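Local coordinates for protein putative laminarinase (Phanerochaete chrysosporium, PDB 2W39) that probably hydrolyses beta-1,3-linked glucans such as laminarin, as a secreted family 16 glycoside hydrolase of a white-rot fungus, at residues A[40-45]-A[68-73]; A[54-59]-A[285-290]. All coordinates share one frame; numbering follows the deposited sequence.

Interaction 1: A[40-45]-A[68-73]; sequences LAKNLT and GRNSVR. With NAG (2-acetamido-2-deoxy-beta-D-glucopyranose), chain C.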
# COMPACT_ATOMS: atom_id res chain seq x y z
N LEU A 40 16.11 -8.57 9.59
CA LEU A 40 17.47 -8.28 9.15
C LEU A 40 18.33 -9.54 9.10
O LEU A 40 19.05 -9.77 8.13
CB LEU A 40 18.09 -7.20 10.03
CG LEU A 40 17.49 -5.80 9.84
CD1 LEU A 40 17.96 -4.88 10.96
CD2 LEU A 40 17.84 -5.21 8.47
N ALA A 41 18.21 -10.37 10.13
CA ALA A 41 19.02 -11.60 10.22
C ALA A 41 18.68 -12.55 9.08
O ALA A 41 19.55 -13.30 8.60
CB ALA A 41 18.81 -12.28 11.55
N LYS A 42 17.42 -12.56 8.67
CA LYS A 42 16.94 -13.47 7.63
C LYS A 42 16.95 -12.83 6.24
O LYS A 42 16.52 -13.45 5.26
CB LYS A 42 15.57 -14.02 8.00
CG LYS A 42 15.63 -14.90 9.25
CD LYS A 42 14.37 -15.70 9.50
CE LYS A 42 14.56 -16.67 10.68
NZ LYS A 42 15.54 -17.77 10.37
N ASN A 43 17.45 -11.60 6.16
CA ASN A 43 17.51 -10.82 4.91
C ASN A 43 16.15 -10.64 4.25
O ASN A 43 16.04 -10.58 3.02
CB ASN A 43 18.56 -11.38 3.94
CG ASN A 43 19.10 -10.31 2.97
OD1 ASN A 43 19.08 -9.11 3.26
ND2 ASN A 43 19.59 -10.77 1.82
N LEU A 44 15.12 -10.54 5.09
CA LEU A 44 13.79 -10.19 4.60
C LEU A 44 13.62 -8.68 4.49
O LEU A 44 12.76 -8.19 3.75
CB LEU A 44 12.73 -10.79 5.50
CG LEU A 44 12.82 -12.31 5.62
CD1 LEU A 44 11.77 -12.82 6.55
CD2 LEU A 44 12.72 -13.00 4.26
N THR A 45 14.42 -7.95 5.26
CA THR A 45 14.54 -6.50 5.10
C THR A 45 15.99 -6.23 4.82
O THR A 45 16.88 -6.75 5.53
CB THR A 45 14.10 -5.78 6.37
OG1 THR A 45 12.69 -6.01 6.53
CG2 THR A 45 14.36 -4.26 6.32
N GLY A 68 2.94 -19.23 9.17
CA GLY A 68 2.91 -18.84 7.77
C GLY A 68 4.24 -18.41 7.21
O GLY A 68 5.27 -18.48 7.88
N ARG A 69 4.22 -17.95 5.97
CA ARG A 69 5.46 -17.58 5.29
C ARG A 69 6.01 -16.31 5.90
O ARG A 69 5.29 -15.32 6.07
CB ARG A 69 5.21 -17.42 3.78
CG ARG A 69 6.48 -17.20 2.96
CD ARG A 69 6.32 -17.58 1.49
NE ARG A 69 6.20 -19.03 1.33
CZ ARG A 69 7.19 -19.91 1.48
NH1 ARG A 69 8.44 -19.52 1.77
NH2 ARG A 69 6.93 -21.20 1.35
N ASN A 70 7.30 -16.30 6.23
CA ASN A 70 7.88 -15.11 6.84
C ASN A 70 7.81 -13.92 5.90
O ASN A 70 8.09 -14.02 4.69
CB ASN A 70 9.34 -15.32 7.23
CG ASN A 70 9.52 -16.26 8.41
OD1 ASN A 70 8.60 -16.54 9.16
ND2 ASN A 70 10.76 -16.72 8.58
N SER A 71 7.41 -12.77 6.46
CA SER A 71 7.29 -11.53 5.72
C SER A 71 7.37 -10.38 6.72
O SER A 71 7.60 -10.61 7.92
CB SER A 71 5.97 -11.52 4.95
OG SER A 71 5.96 -10.46 4.01
N VAL A 72 7.16 -9.17 6.22
CA VAL A 72 7.30 -7.99 7.05
C VAL A 72 6.15 -7.01 6.85
O VAL A 72 5.57 -6.92 5.76
CB VAL A 72 8.67 -7.28 6.84
CG1 VAL A 72 9.84 -8.20 7.21
CG2 VAL A 72 8.82 -6.75 5.42
N ARG A 73 5.88 -6.25 7.91
CA ARG A 73 4.90 -5.17 7.95
C ARG A 73 5.58 -4.05 8.73
O ARG A 73 5.78 -4.17 9.94
CB ARG A 73 3.63 -5.66 8.64
CG ARG A 73 2.61 -4.56 8.93
CD ARG A 73 1.28 -5.14 9.27
NE ARG A 73 0.38 -4.17 9.88
CZ ARG A 73 -0.96 -4.22 9.83
NH1 ARG A 73 -1.57 -5.11 9.07
NH2 ARG A 73 -1.68 -3.33 10.50
C1 NAG C . 20.23 -9.79 0.97
C2 NAG C . 21.42 -10.48 0.27
C3 NAG C . 21.97 -9.64 -0.89
C4 NAG C . 20.87 -9.07 -1.77
C5 NAG C . 19.84 -8.36 -0.90
C6 NAG C . 18.73 -7.71 -1.73
C7 NAG C . 23.13 -11.83 1.48
C8 NAG C . 24.26 -11.73 2.46
N2 NAG C . 22.49 -10.68 1.24
O3 NAG C . 22.85 -10.41 -1.69
O4 NAG C . 21.43 -8.17 -2.70
O5 NAG C . 19.30 -9.31 0.00
O6 NAG C . 17.99 -8.68 -2.44
O7 NAG C . 22.86 -12.91 0.95
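Leu-44 and Asn-70 make the close part of this contact: CD1 of Leu-44 lies 3.6 Å from CB of Asn-70, the two side chains crossing at about a right angle. The leucine is extended beyond CB (chi2 178°), which carries this one methyl to the far strand, while its CB stays nearer Val-72, 4.2 Å from CG1. Beside it, OG1 of Thr-45 sits 3.7 Å from Val-72 CG1; with OG1 beside the backbone N (chi1 -66°), the hydroxyl rests against the valine yet bonds to His-20 NE2. No hydrogen bond joins the two segments. In the family 16 beta-sandwich, they link the turn after helix 36-41, and the start of strand 45-48 in one sheet, to strand 69-76 of the other. A Schellman motif ends the helix at Asn-43, whose positive phi (57°) turns the chain inward to Leu-44, while its ND2 carries the N-linked N-acetylglucosamine on the side away from strand 69-76. The solvent side is looser: the exposed Lys-42 comes nearest with its aliphatic CD, 3.9 Å from Asn-70 ND2, while Asn-70 OD1 is hydrogen-bonded to Asn-32 ND2.

Interaction 2: A[54-59]-A[285-290]; sequences LRADHT and ANAYWD. With NAG (2-acetamido-2-deoxy-beta-D-glucopyranose), chain C.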
# COMPACT_ATOMS: atom_id res chain seq x y z
N LEU A 54 11.93 -5.14 0.99
CA LEU A 54 11.06 -5.82 1.96
C LEU A 54 10.54 -7.03 1.22
O LEU A 54 9.89 -6.87 0.19
CB LEU A 54 9.87 -4.95 2.38
CG LEU A 54 10.22 -3.57 2.93
CD1 LEU A 54 8.96 -2.74 3.09
CD2 LEU A 54 11.01 -3.66 4.26
N ARG A 55 10.83 -8.23 1.71
CA ARG A 55 10.55 -9.44 0.93
C ARG A 55 9.97 -10.57 1.76
O ARG A 55 10.11 -10.62 2.98
CB ARG A 55 11.81 -9.94 0.20
CG ARG A 55 12.99 -10.25 1.14
CD ARG A 55 14.03 -11.20 0.55
NE ARG A 55 14.71 -10.70 -0.65
CZ ARG A 55 15.81 -9.94 -0.69
NH1 ARG A 55 16.27 -9.62 -1.88
NH2 ARG A 55 16.44 -9.47 0.41
N ALA A 56 9.33 -11.50 1.06
CA ALA A 56 8.93 -12.80 1.59
C ALA A 56 10.09 -13.77 1.64
O ALA A 56 10.99 -13.72 0.81
CB ALA A 56 7.87 -13.39 0.68
N ASP A 57 10.03 -14.69 2.59
CA ASP A 57 10.87 -15.89 2.54
C ASP A 57 10.60 -16.62 1.23
O ASP A 57 9.43 -16.92 0.89
CB ASP A 57 10.52 -16.73 3.77
CG ASP A 57 11.20 -18.11 3.79
OD1 ASP A 57 11.23 -18.78 2.75
OD2 ASP A 57 11.63 -18.51 4.90
N HIS A 58 11.67 -16.92 0.49
CA HIS A 58 11.52 -17.63 -0.77
C HIS A 58 12.35 -18.91 -0.81
O HIS A 58 12.69 -19.40 -1.90
CB HIS A 58 11.82 -16.72 -1.97
CG HIS A 58 13.25 -16.29 -2.05
ND1 HIS A 58 13.76 -15.19 -1.39
CD2 HIS A 58 14.28 -16.83 -2.74
CE1 HIS A 58 15.05 -15.08 -1.67
NE2 HIS A 58 15.39 -16.07 -2.48
N THR A 59 12.66 -19.45 0.37
CA THR A 59 13.51 -20.64 0.48
C THR A 59 12.90 -21.77 1.30
O THR A 59 13.24 -22.92 1.08
CB THR A 59 14.89 -20.29 1.07
OG1 THR A 59 14.71 -19.59 2.30
CG2 THR A 59 15.72 -19.43 0.11
N ALA A 285 10.23 -15.62 -5.00
CA ALA A 285 11.47 -14.86 -5.21
C ALA A 285 11.20 -13.43 -5.67
O ALA A 285 11.97 -12.52 -5.36
CB ALA A 285 12.38 -15.59 -6.20
N ASN A 286 10.10 -13.22 -6.38
CA ASN A 286 9.73 -11.89 -6.85
C ASN A 286 8.69 -11.20 -5.99
O ASN A 286 8.15 -10.16 -6.36
CB ASN A 286 9.34 -11.92 -8.33
CG ASN A 286 10.54 -12.17 -9.23
OD1 ASN A 286 11.64 -11.69 -8.95
ND2 ASN A 286 10.34 -12.93 -10.29
N ALA A 287 8.46 -11.76 -4.80
CA ALA A 287 7.53 -11.17 -3.84
C ALA A 287 8.29 -10.19 -2.93
O ALA A 287 8.46 -10.43 -1.74
CB ALA A 287 6.85 -12.26 -3.03
N TYR A 288 8.75 -9.10 -3.54
CA TYR A 288 9.50 -8.07 -2.81
C TYR A 288 9.10 -6.67 -3.22
O TYR A 288 8.76 -6.41 -4.39
CB TYR A 288 11.03 -8.24 -2.98
CG TYR A 288 11.59 -8.03 -4.37
CD1 TYR A 288 12.10 -6.79 -4.76
CD2 TYR A 288 11.65 -9.09 -5.28
CE1 TYR A 288 12.64 -6.60 -6.04
CE2 TYR A 288 12.17 -8.90 -6.55
CZ TYR A 288 12.66 -7.67 -6.92
OH TYR A 288 13.18 -7.48 -8.18
N TRP A 289 9.13 -5.77 -2.25
CA TRP A 289 9.18 -4.34 -2.50
C TRP A 289 10.62 -3.94 -2.70
O TRP A 289 11.50 -4.39 -1.95
CB TRP A 289 8.67 -3.59 -1.27
CG TRP A 289 7.21 -3.70 -0.95
CD1 TRP A 289 6.62 -4.51 -0.02
CD2 TRP A 289 6.16 -2.90 -1.50
NE1 TRP A 289 5.25 -4.29 0.01
CE2 TRP A 289 4.96 -3.29 -0.88
CE3 TRP A 289 6.13 -1.88 -2.47
CZ2 TRP A 289 3.73 -2.69 -1.18
CZ3 TRP A 289 4.90 -1.30 -2.79
CH2 TRP A 289 3.72 -1.70 -2.15
N ASP A 290 10.88 -3.06 -3.67
CA ASP A 290 12.16 -2.35 -3.80
C ASP A 290 11.77 -0.88 -3.85
O ASP A 290 11.13 -0.44 -4.82
CB ASP A 290 12.91 -2.81 -5.06
CG ASP A 290 14.21 -2.04 -5.30
OD1 ASP A 290 14.39 -0.95 -4.76
OD2 ASP A 290 15.05 -2.55 -6.09
C1 NAG C . 20.23 -9.79 0.97
C2 NAG C . 21.42 -10.48 0.27
C3 NAG C . 21.97 -9.64 -0.89
C4 NAG C . 20.87 -9.07 -1.77
C5 NAG C . 19.84 -8.36 -0.90
C6 NAG C . 18.73 -7.71 -1.73
C7 NAG C . 23.13 -11.83 1.48
C8 NAG C . 24.26 -11.73 2.46
N2 NAG C . 22.49 -10.68 1.24
O3 NAG C . 22.85 -10.41 -1.69
O4 NAG C . 21.43 -8.17 -2.70
O5 NAG C . 19.30 -9.31 0.00
O6 NAG C . 17.99 -8.68 -2.44
O7 NAG C . 22.86 -12.91 0.95
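Leu-54 and Trp-289 bond to each other through both backbone groups: Trp-289 N gives to Leu-54 O at 2.8 Å, and Leu-54 N returns a bond to Trp-289 O at 3.1 Å. Two residues along, Ala-56 N gives a bond to Ala-287 O at 3.1 Å, the straightest of the three (166° at the hydrogen). Two of the acceptors also receive a CA-H contact, from Tyr-288 CA to Leu-54 O (3.3 Å) and from Arg-55 CA to Ala-287 O. Farther along the first segment an Asx turn, Asp-57 OD1 taking the backbone N of Thr-59, shapes the chain, and the same oxygen forms a salt bridge with Arg-69. The antiparallel pairing joins strand 51-55 to strand 288-297 in one sheet of the GH16 sandwich, with Arg-55 and Tyr-288 as the non-hydrogen-bonded pair; Ala-287 is the centre of an inverse gamma turn. Leu-54 and Trp-289 face the opposing sheet, where both lie on Ile-249. CB of Leu-54 meets Trp-289 CD1 at 4.1 Å, and the indole NE1 is bonded to Asn-250 O. CB of Ala-56 lies 4.0 Å from CB of Ala-287. On the other face, CB of Arg-55 touches CB of Tyr-288 at 3.7 Å, but the tyrosine ring leads away and stacks with His-91. Out in the loops, CB of His-58 comes within 3.6 Å of Ala-285 N, and the imidazole lies obliquely to Ala-285 CA, neither face-on nor edge-on.

In the fold
Interactions 1 and 2 have centres about 8 Å apart and are joined directly: Leu-44 O and Arg-55 N, 2.8 Å apart, probably form a hydrogen bond, and Leu-44 CD2 packs 3.6 Å from Asp-57 N. Leu-54 also lies against Val-72 and brings its CD2 to 3.7 Å from Thr-45 OG1, so Leu-44, Thr-45, Leu-54 and Val-72 form one buried group. The N-linked sugar on Asn-43 is near Arg-55, but that arginine has two conformers and its contact with the sugar is doubtful. The Trp-289 side chain is about 9 Å, and that of Ser-71 about 12 Å, from each of the bound beta-D-glucopyranose and D-glucono-1,5-lactone; Arg-73, ending segment 68-73, hydrogen-bonds a bound glucose directly.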